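Local atomic coordinates of putative Nitroreductase (Anabaena variabilis ATCC 29413, PDB entry 3EO7), a protein that binds flavin mononucleotide and is a putative nitroreductase, probably acting as an FMN-dependent oxidoreductase. Residues Y126-C130 against R131-L135; I214-A217 against V218-L222; L240-I243 against Q244-I247. One frame throughout, in Å; residues are numbered along the deposited sequence.

Contact 1 (Y126-C130 against R131-L135)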
loop_
_atom_site.group_PDB
_atom_site.type_symbol
_atom_site.label_atom_id
_atom_site.label_comp_id
_atom_site.label_asym_id
_atom_site.label_seq_id
_atom_site.Cartn_x
_atom_site.Cartn_y
_atom_site.Cartn_z
ATOM N N TYR A 126 -12.892 14.609 -10.345
ATOM C CA TYR A 126 -13.373 13.380 -10.964
ATOM C C TYR A 126 -13.235 12.195 -9.992
ATOM O O TYR A 126 -12.210 12.035 -9.331
ATOM C CB TYR A 126 -12.546 13.037 -12.209
ATOM C CG TYR A 126 -12.523 14.094 -13.299
ATOM C CD1 TYR A 126 -11.737 15.243 -13.175
ATOM C CD2 TYR A 126 -13.242 13.919 -14.465
ATOM C CE1 TYR A 126 -11.698 16.187 -14.175
ATOM C CE2 TYR A 126 -13.198 14.851 -15.473
ATOM C CZ TYR A 126 -12.441 15.987 -15.320
ATOM O OH TYR A 126 -12.455 16.897 -16.336
ATOM N N ASN A 127 -14.287 11.378 -9.901
ATOM C CA ASN A 127 -14.230 10.158 -9.127
ATOM C C ASN A 127 -14.058 8.985 -10.100
ATOM O O ASN A 127 -14.793 8.881 -11.095
ATOM C CB ASN A 127 -15.497 9.962 -8.300
ATOM C CG ASN A 127 -15.490 8.652 -7.545
ATOM O OD1 ASN A 127 -16.179 7.730 -7.943
ATOM N ND2 ASN A 127 -14.647 8.536 -6.499
ATOM N N TYR A 128 -13.143 8.094 -9.786
ATOM C CA TYR A 128 -12.933 6.888 -10.585
ATOM C C TYR A 128 -13.978 5.807 -10.224
ATOM O O TYR A 128 -14.050 5.343 -9.102
ATOM C CB TYR A 128 -11.492 6.339 -10.437
ATOM C CG TYR A 128 -11.326 5.066 -11.260
ATOM C CD1 TYR A 128 -11.477 5.093 -12.655
ATOM C CD2 TYR A 128 -11.080 3.844 -10.648
ATOM C CE1 TYR A 128 -11.419 3.917 -13.410
ATOM C CE2 TYR A 128 -10.960 2.664 -11.396
ATOM C CZ TYR A 128 -11.144 2.707 -12.769
ATOM O OH TYR A 128 -11.044 1.537 -13.449
ATOM N N GLN A 129 -14.755 5.410 -11.206
ATOM C CA GLN A 129 -15.799 4.404 -11.039
ATOM C C GLN A 129 -15.286 3.049 -11.530
ATOM O O GLN A 129 -15.217 2.803 -12.731
ATOM C CB GLN A 129 -17.008 4.825 -11.857
ATOM C CG GLN A 129 -17.705 6.037 -11.315
ATOM C CD GLN A 129 -18.585 5.689 -10.143
ATOM O OE1 GLN A 129 -19.375 4.745 -10.222
ATOM N NE2 GLN A 129 -18.449 6.422 -9.047
ATOM N N CYS A 130 -14.887 2.206 -10.594
ATOM C CA CYS A 130 -14.380 0.862 -10.867
ATOM C C CYS A 130 -15.391 0.032 -11.646
ATOM O O CYS A 130 -15.018 -0.714 -12.541
ATOM C CB CYS A 130 -14.054 0.137 -9.543
ATOM S SG CYS A 130 -12.733 0.873 -8.560
ATOM N N ARG A 131 -16.674 0.193 -11.339
ATOM C CA ARG A 131 -17.709 -0.652 -11.954
ATOM C C ARG A 131 -17.851 -0.519 -13.455
ATOM O O ARG A 131 -18.176 -1.479 -14.139
ATOM C CB ARG A 131 -19.072 -0.397 -11.305
ATOM C CG ARG A 131 -19.196 -1.017 -9.941
ATOM C CD ARG A 131 -20.477 -0.516 -9.302
ATOM N NE ARG A 131 -20.340 0.924 -9.121
ATOM C CZ ARG A 131 -21.279 1.738 -8.665
ATOM N NH1 ARG A 131 -22.457 1.250 -8.287
ATOM N NH2 ARG A 131 -21.008 3.042 -8.567
ATOM N N THR A 132 -17.629 0.678 -13.965
ATOM C CA THR A 132 -17.820 0.969 -15.361
ATOM C C THR A 132 -16.527 1.422 -16.050
ATOM O O THR A 132 -16.518 1.685 -17.255
ATOM C CB THR A 132 -18.887 2.074 -15.481
ATOM O OG1 THR A 132 -18.486 3.204 -14.696
ATOM C CG2 THR A 132 -20.238 1.522 -14.976
ATOM N N HIS A 133 -15.434 1.499 -15.290
ATOM C CA HIS A 133 -14.170 2.033 -15.820
ATOM C C HIS A 133 -14.447 3.399 -16.484
ATOM O O HIS A 133 -14.233 3.628 -17.696
ATOM C CB HIS A 133 -13.428 1.082 -16.763
ATOM C CG HIS A 133 -12.060 1.572 -17.117
ATOM N ND1 HIS A 133 -11.150 1.965 -16.153
ATOM C CD2 HIS A 133 -11.449 1.749 -18.310
ATOM C CE1 HIS A 133 -10.041 2.367 -16.743
ATOM N NE2 HIS A 133 -10.196 2.262 -18.055
ATOM N N SER A 134 -14.972 4.296 -15.659
ATOM C CA SER A 134 -15.294 5.648 -16.063
ATOM C C SER A 134 -14.881 6.628 -14.980
ATOM O O SER A 134 -14.564 6.226 -13.869
ATOM C CB SER A 134 -16.797 5.795 -16.305
ATOM O OG SER A 134 -17.577 5.440 -15.164
ATOM N N LEU A 135 -14.873 7.906 -15.347
ATOM C CA LEU A 135 -14.648 9.007 -14.440
ATOM C C LEU A 135 -15.944 9.812 -14.395
ATOM O O LEU A 135 -16.561 10.066 -15.450
ATOM C CB LEU A 135 -13.525 9.920 -14.934
ATOM C CG LEU A 135 -12.116 9.375 -14.826
ATOM C CD1 LEU A 135 -11.200 10.352 -15.604
ATOM C CD2 LEU A 135 -11.663 9.212 -13.387
HETATM O O HOH W 1 -20.190 3.099 -12.246
HETATM O O HOH W 2 -17.799 2.187 -9.454
#

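Contact 2 (I214-A217 against V218-L222). With ACT (acetate ion), chain Q.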
loop_
_atom_site.group_PDB
_atom_site.type_symbol
_atom_site.label_atom_id
_atom_site.label_comp_id
_atom_site.label_asym_id
_atom_site.label_seq_id
_atom_site.Cartn_x
_atom_site.Cartn_y
_atom_site.Cartn_z
ATOM N N ILE A 214 -2.755 19.394 4.458
ATOM C CA ILE A 214 -3.760 19.856 5.408
ATOM C C ILE A 214 -5.028 19.048 5.142
ATOM O O ILE A 214 -5.763 19.297 4.179
ATOM C CB ILE A 214 -4.014 21.391 5.310
ATOM C CG1 ILE A 214 -2.684 22.155 5.508
ATOM C CG2 ILE A 214 -5.064 21.821 6.324
ATOM C CD1 ILE A 214 -2.766 23.662 5.171
ATOM N N ASP A 215 -5.241 18.035 5.978
ATOM C CA ASP A 215 -6.384 17.119 5.780
ATOM C C ASP A 215 -7.694 17.846 5.588
ATOM O O ASP A 215 -8.439 17.536 4.668
ATOM C CB ASP A 215 -6.511 16.103 6.915
ATOM C CG ASP A 215 -5.253 15.268 7.094
ATOM O OD1 ASP A 215 -4.227 15.824 7.566
ATOM O OD2 ASP A 215 -5.312 14.064 6.785
ATOM N N GLU A 216 -7.966 18.803 6.469
ATOM C CA GLU A 216 -9.208 19.569 6.412
ATOM C C GLU A 216 -9.422 20.175 5.013
ATOM O O GLU A 216 -10.535 20.169 4.471
ATOM C CB GLU A 216 -9.182 20.676 7.473
ATOM C CG GLU A 216 -10.463 21.493 7.540
ATOM C CD GLU A 216 -10.427 22.606 8.566
ATOM O OE1 GLU A 216 -9.366 22.904 9.159
ATOM O OE2 GLU A 216 -11.495 23.223 8.754
ATOM N N ALA A 217 -8.354 20.749 4.463
ATOM C CA ALA A 217 -8.378 21.427 3.170
ATOM C C ALA A 217 -8.570 20.496 2.020
ATOM O O ALA A 217 -9.317 20.803 1.079
ATOM C CB ALA A 217 -7.087 22.254 2.973
ATOM N N VAL A 218 -7.881 19.361 2.053
ATOM C CA VAL A 218 -8.007 18.395 0.970
ATOM C C VAL A 218 -9.404 17.790 0.998
ATOM O O VAL A 218 -10.048 17.654 -0.045
ATOM C CB VAL A 218 -6.930 17.325 1.033
ATOM C CG1 VAL A 218 -7.158 16.278 -0.060
ATOM C CG2 VAL A 218 -5.509 17.951 0.923
ATOM N N ASN A 219 -9.890 17.454 2.187
ATOM C CA ASN A 219 -11.211 16.839 2.306
ATOM C C ASN A 219 -12.290 17.827 1.896
ATOM O O ASN A 219 -13.246 17.462 1.248
ATOM C CB ASN A 219 -11.414 16.231 3.693
ATOM C CG ASN A 219 -10.434 15.070 3.947
ATOM O OD1 ASN A 219 -9.967 14.441 2.980
ATOM N ND2 ASN A 219 -10.079 14.827 5.210
ATOM N N ASP A 220 -12.113 19.092 2.252
ATOM C CA ASP A 220 -13.041 20.131 1.811
ATOM C C ASP A 220 -13.042 20.265 0.282
ATOM O O ASP A 220 -14.111 20.416 -0.348
ATOM C CB ASP A 220 -12.674 21.484 2.443
ATOM C CG ASP A 220 -13.045 21.593 3.942
ATOM O OD1 ASP A 220 -13.695 20.682 4.508
ATOM O OD2 ASP A 220 -12.677 22.634 4.546
ATOM N N LEU A 221 -11.842 20.260 -0.294
ATOM C CA LEU A 221 -11.614 20.423 -1.754
ATOM C C LEU A 221 -12.347 19.342 -2.542
ATOM O O LEU A 221 -12.995 19.626 -3.542
ATOM C CB LEU A 221 -10.087 20.428 -2.044
ATOM C CG LEU A 221 -9.620 20.360 -3.507
ATOM C CD1 LEU A 221 -8.274 21.088 -3.716
ATOM C CD2 LEU A 221 -9.495 18.990 -4.007
ATOM N N LEU A 222 -12.303 18.109 -2.041
ATOM C CA LEU A 222 -13.010 16.976 -2.649
ATOM C C LEU A 222 -14.515 16.920 -2.388
ATOM O O LEU A 222 -15.227 16.158 -3.052
ATOM C CB LEU A 222 -12.417 15.669 -2.151
ATOM C CG LEU A 222 -11.006 15.377 -2.643
ATOM C CD1 LEU A 222 -10.483 14.099 -1.933
ATOM C CD2 LEU A 222 -11.005 15.247 -4.181
HETATM C C ACT Q . -10.474 16.398 8.502
HETATM O O ACT Q . -10.949 16.471 7.328
HETATM O OXT ACT Q . -9.849 15.252 8.815
HETATM C CH3 ACT Q . -10.841 17.599 9.382
HETATM O O HOH W 3 -7.768 13.044 5.845
HETATM O O HOH W 4 -13.760 22.927 6.832
#

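Contact 3 (L240-I243 against Q244-I247)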
loop_
_atom_site.group_PDB
_atom_site.type_symbol
_atom_site.label_atom_id
_atom_site.label_comp_id
_atom_site.label_asym_id
_atom_site.label_seq_id
_atom_site.Cartn_x
_atom_site.Cartn_y
_atom_site.Cartn_z
ATOM N N LEU A 240 6.028 12.015 -18.150
ATOM C CA LEU A 240 7.424 11.889 -18.516
ATOM C C LEU A 240 7.705 12.140 -20.008
ATOM O O LEU A 240 8.864 12.297 -20.414
ATOM C CB LEU A 240 7.980 10.534 -18.050
ATOM C CG LEU A 240 7.949 10.262 -16.547
ATOM C CD1 LEU A 240 8.493 8.872 -16.297
ATOM C CD2 LEU A 240 8.713 11.329 -15.710
ATOM N N LEU A 241 6.664 12.219 -20.820
ATOM C CA LEU A 241 6.847 12.567 -22.228
ATOM C C LEU A 241 6.994 14.089 -22.384
ATOM O O LEU A 241 7.334 14.576 -23.456
ATOM C CB LEU A 241 5.699 12.034 -23.061
ATOM C CG LEU A 241 5.534 10.514 -22.955
ATOM C CD1 LEU A 241 4.411 10.113 -23.888
ATOM C CD2 LEU A 241 6.828 9.784 -23.254
ATOM N N ASP A 242 6.740 14.835 -21.308
ATOM C CA ASP A 242 6.949 16.289 -21.271
ATOM C C ASP A 242 8.254 16.504 -20.496
ATOM O O ASP A 242 8.319 16.230 -19.301
ATOM C CB ASP A 242 5.758 16.962 -20.590
ATOM C CG ASP A 242 5.881 18.480 -20.447
ATOM O OD1 ASP A 242 6.932 19.065 -20.759
ATOM O OD2 ASP A 242 4.869 19.088 -20.008
ATOM N N ILE A 243 9.283 16.981 -21.187
ATOM C CA ILE A 243 10.587 17.226 -20.591
ATOM C C ILE A 243 10.439 18.030 -19.310
ATOM O O ILE A 243 11.118 17.792 -18.325
ATOM C CB ILE A 243 11.520 18.021 -21.555
ATOM C CG1 ILE A 243 11.827 17.208 -22.830
ATOM C CG2 ILE A 243 12.799 18.389 -20.835
ATOM C CD1 ILE A 243 12.498 17.976 -23.953
ATOM N N GLN A 244 9.514 18.985 -19.317
ATOM C CA GLN A 244 9.321 19.861 -18.150
ATOM C C GLN A 244 8.710 19.191 -16.905
ATOM O O GLN A 244 8.753 19.752 -15.807
ATOM C CB GLN A 244 8.487 21.063 -18.570
ATOM C CG GLN A 244 9.232 21.900 -19.598
ATOM C CD GLN A 244 10.443 22.548 -18.972
ATOM O OE1 GLN A 244 10.300 23.255 -17.981
ATOM N NE2 GLN A 244 11.635 22.322 -19.531
ATOM N N GLN A 245 8.190 17.989 -17.072
ATOM C CA GLN A 245 7.622 17.242 -15.966
ATOM C C GLN A 245 8.564 16.142 -15.429
ATOM O O GLN A 245 8.184 15.374 -14.563
ATOM C CB GLN A 245 6.234 16.728 -16.362
ATOM C CG GLN A 245 5.244 17.847 -16.667
ATOM C CD GLN A 245 3.832 17.338 -16.903
ATOM O OE1 GLN A 245 3.288 16.566 -16.099
ATOM N NE2 GLN A 245 3.227 17.772 -18.012
ATOM N N ASN A 246 9.795 16.061 -15.939
ATOM C CA ASN A 246 10.788 15.105 -15.418
ATOM C C ASN A 246 11.527 15.813 -14.276
ATOM O O ASN A 246 12.719 16.113 -14.351
ATOM C CB ASN A 246 11.769 14.608 -16.488
ATOM C CG ASN A 246 12.718 13.511 -15.961
ATOM O OD1 ASN A 246 12.459 12.873 -14.935
ATOM N ND2 ASN A 246 13.832 13.304 -16.672
ATOM N N ILE A 247 10.782 16.037 -13.206
ATOM C CA ILE A 247 11.253 16.794 -12.047
ATOM C C ILE A 247 11.788 15.905 -10.969
ATOM O O ILE A 247 11.487 14.710 -10.894
ATOM C CB ILE A 247 10.130 17.684 -11.459
ATOM C CG1 ILE A 247 8.957 16.849 -10.956
ATOM C CG2 ILE A 247 9.665 18.722 -12.507
ATOM C CD1 ILE A 247 7.895 17.637 -10.227
#

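Contact 1 (Y126-C130 against R131-L135)
Three successive backbone N-H groups, those of Thr-132, His-133 and Ser-134, converge on the carbonyl oxygen of Gln-129. This concentration of donors belongs to the beta hairpin of strands 124-129 and 134-139, with a G1 beta bulge where the turn enters strand 134-139: His-133 and Ser-134 both face Gln-129. Only the Ser-134 N bond to Gln-129 O, at 3.3 Å, is well directed, lying in the carbonyl plane on a lone pair; the other two are weak. Gln-129 N closes the pair by donating to Ser-134 O at 2.8 Å. His-133 takes the left-handed conformation (phi 51°) at the bulge position where glycine is usual.

Side chains secure the turn on both sides of the sheet. Tyr-128 OH is hydrogen-bonded to His-133 ND1 (2.7 Å), the rings touching rim to rim with planes 78° apart, while His-133 NE2 bonds Ser-75 of helix 66-82 and thereby has its ring rotation fixed from two sides. Leu-135 shares the face of Tyr-128, and its CD2 lies 4.1 Å from Tyr-128 CB; Leu-74 and Leu-78 of the same helix cover that face. Across the sheet, Gln-129 folds at chi2 (-79°), which swings its amide round to where Arg-131 can reach it. Both side chains run the same way, and Arg-131 NH2 gives a bond of 2.9 Å to a lone pair of Gln-129 OE1; NH1 is salt-bridged to Glu-42. Two waters also donate to OE1, so this one oxygen takes three bonds. The other end of the amide is held too: Gln-129 NE2 donates to Lys-41 O and, in the carbonyl plane, to Asn-127 OD1 at 2.8 Å.

Contact 2 (I214-A217 against V218-L222)
From Ile-214, at the N-cap position, residues 214-217 pass straight into 218-222 as the first turns of helix 215-222, and four i to i+4 bonds tie them together. Val-218 N to Ile-214 O (3.0 Å) and Asn-219 N to Asp-215 O (2.9 Å) meet their carbonyls almost head-on, whereas the donors Asp-220 N and Leu-221 N are each tilted 32° from the carbonyl planes of Glu-216 and Ala-217.

Asn-219 carries the polar side. With CG anti to its own carbonyl carbon (chi1 -64°), the amide leans back over the preceding turn, its CG 3.3 Å from Asp-215 O. ND2 gives a nearly straight bond of 2.8 Å to the O atom of an acetate ion, probably from the crystallisation liquor, and a second to a water that also donates to Asp-215 OD2, while OD1 accepts from Ala-231 N. Replacing Asn-219 with a leucine would probably leave Ala-231 N without its acceptor and break the water link to Asp-215. On a neighbouring side of the helix, Glu-216 and Asp-220, one turn apart, run side by side, OE2 and OD2 4.4 Å apart; a water donating to both probably eases their repulsion.

Asp-215 also makes salt bridges to Arg-451 and Arg-454. Ala-217, Val-218 and Leu-221 pack on helix 144-150, and Val-218 and Leu-222 rest on Ile-165 of strand 162-169.

Contact 3 (L240-I243 against Q244-I247)
An Asx turn at Asp-242 leads the chain into a short 3-10 turn at the surface, in the loop that follows strand 229-239. Its defining bond runs from Gln-244 N to Asp-242 OD1, 3.0 Å long, with the donor arriving from above the carboxylate plane. The main chain repeats the closure one residue on: Gln-245 N donates to Asp-242 O at 2.8 Å, an i to i+3 bond as expected of 3-10 geometry, and Asn-246 N follows to Ile-243 O at 3.2 Å.

What distinguishes this example is the use made of the second carboxylate oxygen. Asp-242 has CG anti to its backbone N (chi1 178°), which turns the carboxylate forward over the residues that follow. Gln-245 reaches back with a chain extended beyond CG, crossing the aspartate at about a right angle, and its NE2 bonds Asp-242 OD2 at 2.9 Å, on the anti side but tilted out of the carboxylate plane. Asp-242 OD2 lies close to the plane of the Gln-245 amide, although the amide and carboxylate planes stand 75° apart. The two carboxylate oxygens are thus divided between a backbone and a side-chain donor, which keeps the group from swivelling.

Gln-245 OE1, for its part, accepts from Asp-239 N at the end of strand 229-239. One glutamine therefore fastens the turn to the strand it has just left. Beyond, Asn-246 N-terminally follows the 3-10 turn as the centre of an inverse gamma turn, closed by a weak bond from Ile-247 N to Gln-245 O. The whole is an Asx turn capping a short 3-10 turn, followed by an inverse gamma turn.

How the contacts relate
Three local motifs, a bulged hairpin, the start of a helix and an Asx turn, follow one another along the chain around one antiparallel sheet. Contacts 1 and 2 are the nearest neighbours, their closest atoms about 6 Å apart, and they are joined indirectly: Leu-222 O bonds Tyr-138 OH on the hairpin's second strand. Contact 3 lies farther out, with centres about 27 Å from contact 1 and 28 Å from contact 2, yet it follows strand 229-239, whose Ala-231 bonds Asn-219. In contact 1 the side chain of Cys-130 is about 12 Å from FMN, too far for direct contact. Contacts 2 and 3 lie away from the annotated flavin-binding residues.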